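Local coordinates for protein putative ManD family dehydratase (Pantoea ananatis, PDB 3T6C) that dehydrates D-gluconate to 2-dehydro-3-deoxy-D-gluconate with low activity in vitro, using one magnesium ion per subunit, as a member of the enolase superfamily, at residues E242-P253 and L268-N279. Residues are numbered along the deposited sequence; the frame is centred on the assembly and turned at random.
With MG (magnesium ion), chain C; GCO (D-gluconic acid), chain D; EDO (1,2-ethanediol), chain H.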
# COMPACT_ATOMS: atom_id res chain seq x y z
N GLU A 242 29.80 -21.14 -11.18
CA GLU A 242 28.89 -19.98 -11.07
C GLU A 242 29.25 -18.91 -12.08
O GLU A 242 30.44 -18.58 -12.21
CB GLU A 242 29.02 -19.38 -9.65
CG GLU A 242 28.63 -20.41 -8.55
CD GLU A 242 27.16 -20.80 -8.61
OE1 GLU A 242 26.33 -19.92 -8.94
OE2 GLU A 242 26.80 -21.98 -8.34
N LEU A 243 28.25 -18.39 -12.78
CA LEU A 243 28.50 -17.45 -13.88
C LEU A 243 27.75 -16.15 -13.57
O LEU A 243 26.64 -16.16 -13.04
CB LEU A 243 27.97 -18.03 -15.19
CG LEU A 243 28.68 -19.34 -15.70
CD1 LEU A 243 28.04 -19.76 -17.05
CD2 LEU A 243 30.18 -19.22 -15.82
N LEU A 244 28.37 -15.03 -13.88
CA LEU A 244 27.85 -13.68 -13.54
C LEU A 244 27.83 -12.84 -14.80
O LEU A 244 28.57 -13.12 -15.75
CB LEU A 244 28.79 -12.99 -12.52
CG LEU A 244 28.89 -13.57 -11.11
CD1 LEU A 244 29.61 -14.96 -11.03
CD2 LEU A 244 29.55 -12.58 -10.22
N HIS A 245 26.95 -11.83 -14.85
CA HIS A 245 26.95 -10.92 -16.00
C HIS A 245 26.65 -9.51 -15.49
O HIS A 245 25.83 -9.34 -14.59
CB HIS A 245 25.91 -11.32 -17.09
CG HIS A 245 25.96 -10.41 -18.28
ND1 HIS A 245 27.03 -10.40 -19.16
CD2 HIS A 245 25.12 -9.43 -18.68
CE1 HIS A 245 26.81 -9.45 -20.08
NE2 HIS A 245 25.67 -8.85 -19.80
N ASP A 246 27.33 -8.51 -16.08
CA ASP A 246 27.13 -7.11 -15.70
C ASP A 246 26.47 -6.35 -16.85
O ASP A 246 27.10 -6.13 -17.92
CB ASP A 246 28.53 -6.51 -15.39
CG ASP A 246 28.47 -5.12 -14.74
OD1 ASP A 246 27.41 -4.46 -14.72
OD2 ASP A 246 29.54 -4.69 -14.22
N ALA A 247 25.20 -5.95 -16.65
CA ALA A 247 24.49 -5.18 -17.69
C ALA A 247 24.97 -3.73 -17.71
O ALA A 247 24.77 -3.05 -18.70
CB ALA A 247 23.02 -5.23 -17.43
N HIS A 248 25.56 -3.27 -16.60
CA HIS A 248 26.25 -1.95 -16.56
C HIS A 248 25.39 -0.80 -17.07
O HIS A 248 25.84 0.04 -17.85
CB HIS A 248 27.57 -2.02 -17.33
CG HIS A 248 28.65 -1.12 -16.79
ND1 HIS A 248 28.67 0.25 -17.00
CD2 HIS A 248 29.78 -1.40 -16.10
CE1 HIS A 248 29.76 0.77 -16.46
NE2 HIS A 248 30.45 -0.21 -15.90
N GLU A 249 24.12 -0.82 -16.64
CA GLU A 249 23.10 0.22 -16.94
C GLU A 249 22.94 0.53 -18.45
O GLU A 249 22.48 1.62 -18.78
CB GLU A 249 23.32 1.53 -16.12
CG GLU A 249 24.68 2.28 -16.38
CD GLU A 249 24.88 3.59 -15.58
OE1 GLU A 249 24.00 3.94 -14.76
OE2 GLU A 249 25.92 4.28 -15.82
N ARG A 250 23.25 -0.44 -19.32
CA ARG A 250 23.34 -0.14 -20.76
C ARG A 250 22.05 -0.33 -21.53
O ARG A 250 22.05 -0.19 -22.75
CB ARG A 250 24.44 -1.00 -21.40
CG ARG A 250 25.83 -0.58 -21.01
CD ARG A 250 26.18 0.73 -21.67
NE ARG A 250 27.57 1.17 -21.40
CZ ARG A 250 28.48 1.46 -22.33
NH1 ARG A 250 28.23 1.32 -23.64
NH2 ARG A 250 29.67 1.93 -21.93
N ILE A 251 20.94 -0.66 -20.86
CA ILE A 251 19.68 -0.92 -21.57
C ILE A 251 18.52 -0.26 -20.82
O ILE A 251 18.68 0.16 -19.66
CB ILE A 251 19.40 -2.45 -21.73
CG1 ILE A 251 19.37 -3.12 -20.36
CG2 ILE A 251 20.53 -3.12 -22.58
CD1 ILE A 251 19.34 -4.67 -20.46
N THR A 252 17.37 -0.15 -21.46
CA THR A 252 16.22 0.44 -20.76
C THR A 252 15.69 -0.49 -19.67
O THR A 252 15.90 -1.71 -19.75
CB THR A 252 15.03 0.70 -21.71
OG1 THR A 252 14.56 -0.53 -22.24
CG2 THR A 252 15.42 1.71 -22.83
N PRO A 253 14.99 0.04 -18.66
CA PRO A 253 14.57 -0.86 -17.57
C PRO A 253 13.69 -2.03 -18.03
O PRO A 253 13.90 -3.17 -17.58
CB PRO A 253 13.82 0.09 -16.60
CG PRO A 253 14.53 1.48 -16.80
CD PRO A 253 14.81 1.48 -18.33
N LEU A 268 22.19 -17.73 -13.29
CA LEU A 268 23.35 -16.90 -13.01
C LEU A 268 23.47 -16.67 -11.51
O LEU A 268 22.46 -16.57 -10.78
CB LEU A 268 23.22 -15.53 -13.70
CG LEU A 268 23.77 -15.54 -15.14
CD1 LEU A 268 23.04 -16.51 -16.06
CD2 LEU A 268 23.67 -14.14 -15.69
N PHE A 269 24.72 -16.53 -11.05
CA PHE A 269 24.96 -16.20 -9.65
C PHE A 269 24.39 -14.79 -9.38
O PHE A 269 23.73 -14.57 -8.34
CB PHE A 269 26.47 -16.29 -9.34
CG PHE A 269 26.81 -15.99 -7.92
CD1 PHE A 269 26.71 -16.99 -6.96
CD2 PHE A 269 27.32 -14.74 -7.56
CE1 PHE A 269 27.04 -16.75 -5.62
CE2 PHE A 269 27.64 -14.50 -6.19
CZ PHE A 269 27.48 -15.50 -5.25
N PHE A 270 24.66 -13.85 -10.28
CA PHE A 270 23.88 -12.62 -10.30
C PHE A 270 23.94 -11.93 -11.64
O PHE A 270 24.88 -12.17 -12.40
CB PHE A 270 24.18 -11.68 -9.10
CG PHE A 270 25.59 -11.05 -9.02
CD1 PHE A 270 26.16 -10.27 -10.02
CD2 PHE A 270 26.32 -11.18 -7.82
CE1 PHE A 270 27.42 -9.62 -9.87
CE2 PHE A 270 27.58 -10.54 -7.67
CZ PHE A 270 28.13 -9.77 -8.68
N LEU A 271 22.94 -11.11 -11.91
CA LEU A 271 22.92 -10.11 -13.02
C LEU A 271 23.13 -8.76 -12.35
O LEU A 271 22.34 -8.37 -11.44
CB LEU A 271 21.57 -10.15 -13.74
CG LEU A 271 21.38 -9.07 -14.80
CD1 LEU A 271 22.43 -9.25 -15.94
CD2 LEU A 271 19.95 -9.14 -15.32
N GLU A 272 24.16 -8.05 -12.79
CA GLU A 272 24.59 -6.83 -12.08
C GLU A 272 24.14 -5.56 -12.84
O GLU A 272 24.12 -5.50 -14.11
CB GLU A 272 26.11 -6.86 -11.93
CG GLU A 272 26.77 -5.62 -11.32
CD GLU A 272 28.26 -5.72 -11.46
OE1 GLU A 272 28.78 -6.86 -11.69
OE2 GLU A 272 28.94 -4.67 -11.26
N ASP A 273 23.74 -4.56 -12.09
CA ASP A 273 23.38 -3.21 -12.56
C ASP A 273 22.41 -3.24 -13.74
O ASP A 273 22.64 -2.63 -14.79
CB ASP A 273 24.63 -2.38 -12.89
CG ASP A 273 25.42 -1.97 -11.61
OD1 ASP A 273 25.06 -2.40 -10.49
OD2 ASP A 273 26.44 -1.22 -11.72
N PRO A 274 21.29 -3.93 -13.56
CA PRO A 274 20.29 -3.91 -14.64
C PRO A 274 19.71 -2.49 -14.84
O PRO A 274 19.17 -2.22 -15.94
CB PRO A 274 19.19 -4.84 -14.10
CG PRO A 274 19.32 -4.70 -12.55
CD PRO A 274 20.85 -4.78 -12.42
N VAL A 275 19.80 -1.61 -13.83
CA VAL A 275 19.32 -0.23 -13.96
C VAL A 275 20.40 0.74 -13.43
O VAL A 275 21.24 0.38 -12.59
CB VAL A 275 17.97 0.08 -13.26
CG1 VAL A 275 16.86 -0.85 -13.81
CG2 VAL A 275 18.10 -0.08 -11.75
N ALA A 276 20.33 1.97 -13.91
CA ALA A 276 21.10 3.09 -13.39
C ALA A 276 20.57 3.44 -11.98
O ALA A 276 19.41 3.17 -11.68
CB ALA A 276 20.83 4.27 -14.31
N PRO A 277 21.40 4.10 -11.14
CA PRO A 277 20.86 4.56 -9.84
C PRO A 277 19.64 5.44 -10.01
O PRO A 277 18.71 5.35 -9.20
CB PRO A 277 22.02 5.39 -9.26
CG PRO A 277 23.23 4.75 -9.84
CD PRO A 277 22.80 4.55 -11.30
N GLU A 278 19.60 6.25 -11.08
CA GLU A 278 18.48 7.15 -11.26
C GLU A 278 17.18 6.41 -11.60
O GLU A 278 16.11 7.04 -11.58
CB GLU A 278 18.84 8.15 -12.35
CG GLU A 278 20.03 9.07 -11.97
CD GLU A 278 21.43 8.55 -12.39
OE1 GLU A 278 21.58 7.37 -12.76
OE2 GLU A 278 22.35 9.39 -12.37
N ASN A 279 17.28 5.14 -12.00
CA ASN A 279 16.13 4.26 -12.33
C ASN A 279 15.76 3.22 -11.28
O ASN A 279 15.15 2.18 -11.63
CB ASN A 279 16.22 3.66 -13.72
CG ASN A 279 15.94 4.68 -14.83
OD1 ASN A 279 15.07 5.55 -14.68
ND2 ASN A 279 16.65 4.55 -15.97
MG MG C . 29.91 -3.48 -12.61
C1 GCO D . 32.82 -3.60 -12.35
C2 GCO D . 32.58 -2.21 -12.81
C3 GCO D . 33.79 -1.52 -13.40
C4 GCO D . 33.53 -0.04 -13.58
C5 GCO D . 34.79 0.74 -13.29
C6 GCO D . 34.61 2.25 -13.43
O1A GCO D . 33.96 -4.01 -12.01
O1B GCO D . 31.80 -4.35 -12.16
O2 GCO D . 31.38 -2.17 -13.54
O3 GCO D . 34.06 -2.16 -14.60
O4 GCO D . 33.11 0.17 -14.92
O5 GCO D . 35.20 0.45 -12.01
O6 GCO D . 35.76 3.00 -13.12
C1 EDO H . 15.55 5.58 -21.02
O1 EDO H . 15.30 7.01 -21.26
C2 EDO H . 15.66 5.15 -19.54
O2 EDO H . 16.48 5.97 -18.63
O HOH W 1 28.27 -2.38 -13.33
O HOH W 2 17.80 -0.09 -17.12
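Asp-246 and Glu-272, at the C-terminal ends of neighbouring parallel strands in the enolase-superfamily beta/alpha barrel, meet at one magnesium ion, and the beta-alpha-beta unit joining them is a worked example of how this fold builds a metal site. Strands 242-246 and 270-272, linked by helix 253-262, run 16° from parallel. His-245 reaches both ways along its neighbour: its N donates to Phe-270 O (3.2 Å), and its O accepts from Glu-272 N (2.8 Å). Past the strand ends the pairing goes on, Ala-247 N bonding to Glu-272 O and Glu-249 N to Asp-273 O.

This register pairs Asp-246 with Glu-272 on the same face of the sheet, where their side chains cross obliquely. In both, CG lies anti to the backbone N, and Glu-272 stays extended beyond it, so that both carboxylates reach the metal. The two carboxylates are stacked, their planes 23° apart. Asp-246 OD2 and Glu-272 OE2 approach to 3.0 Å, a closeness that the shared magnesium ion probably makes tolerable; Glu-298 is the third protein ligand, and Arg-319 NH2 is hydrogen-bonded to Glu-272 OE2. The gluconate chelates the ion through O1B and O2. A metal-bound water donates to Asp-246 OD1 and Asp-273 OD2, bridging two acids that would otherwise probably repel. His-248, a proton donor/acceptor by similarity, stacks on Tyr-181, and its NE2 lies 2.9 Å from gluconate O4 in a hydrogen bond.

Deeper in the barrel, on the face that carries the acids, the contact turns apolar: the Leu-244 methyl CD2 sits over one face of the Phe-270 ring, a CH-pi contact 3.7 Å from the centroid, shifted toward CZ.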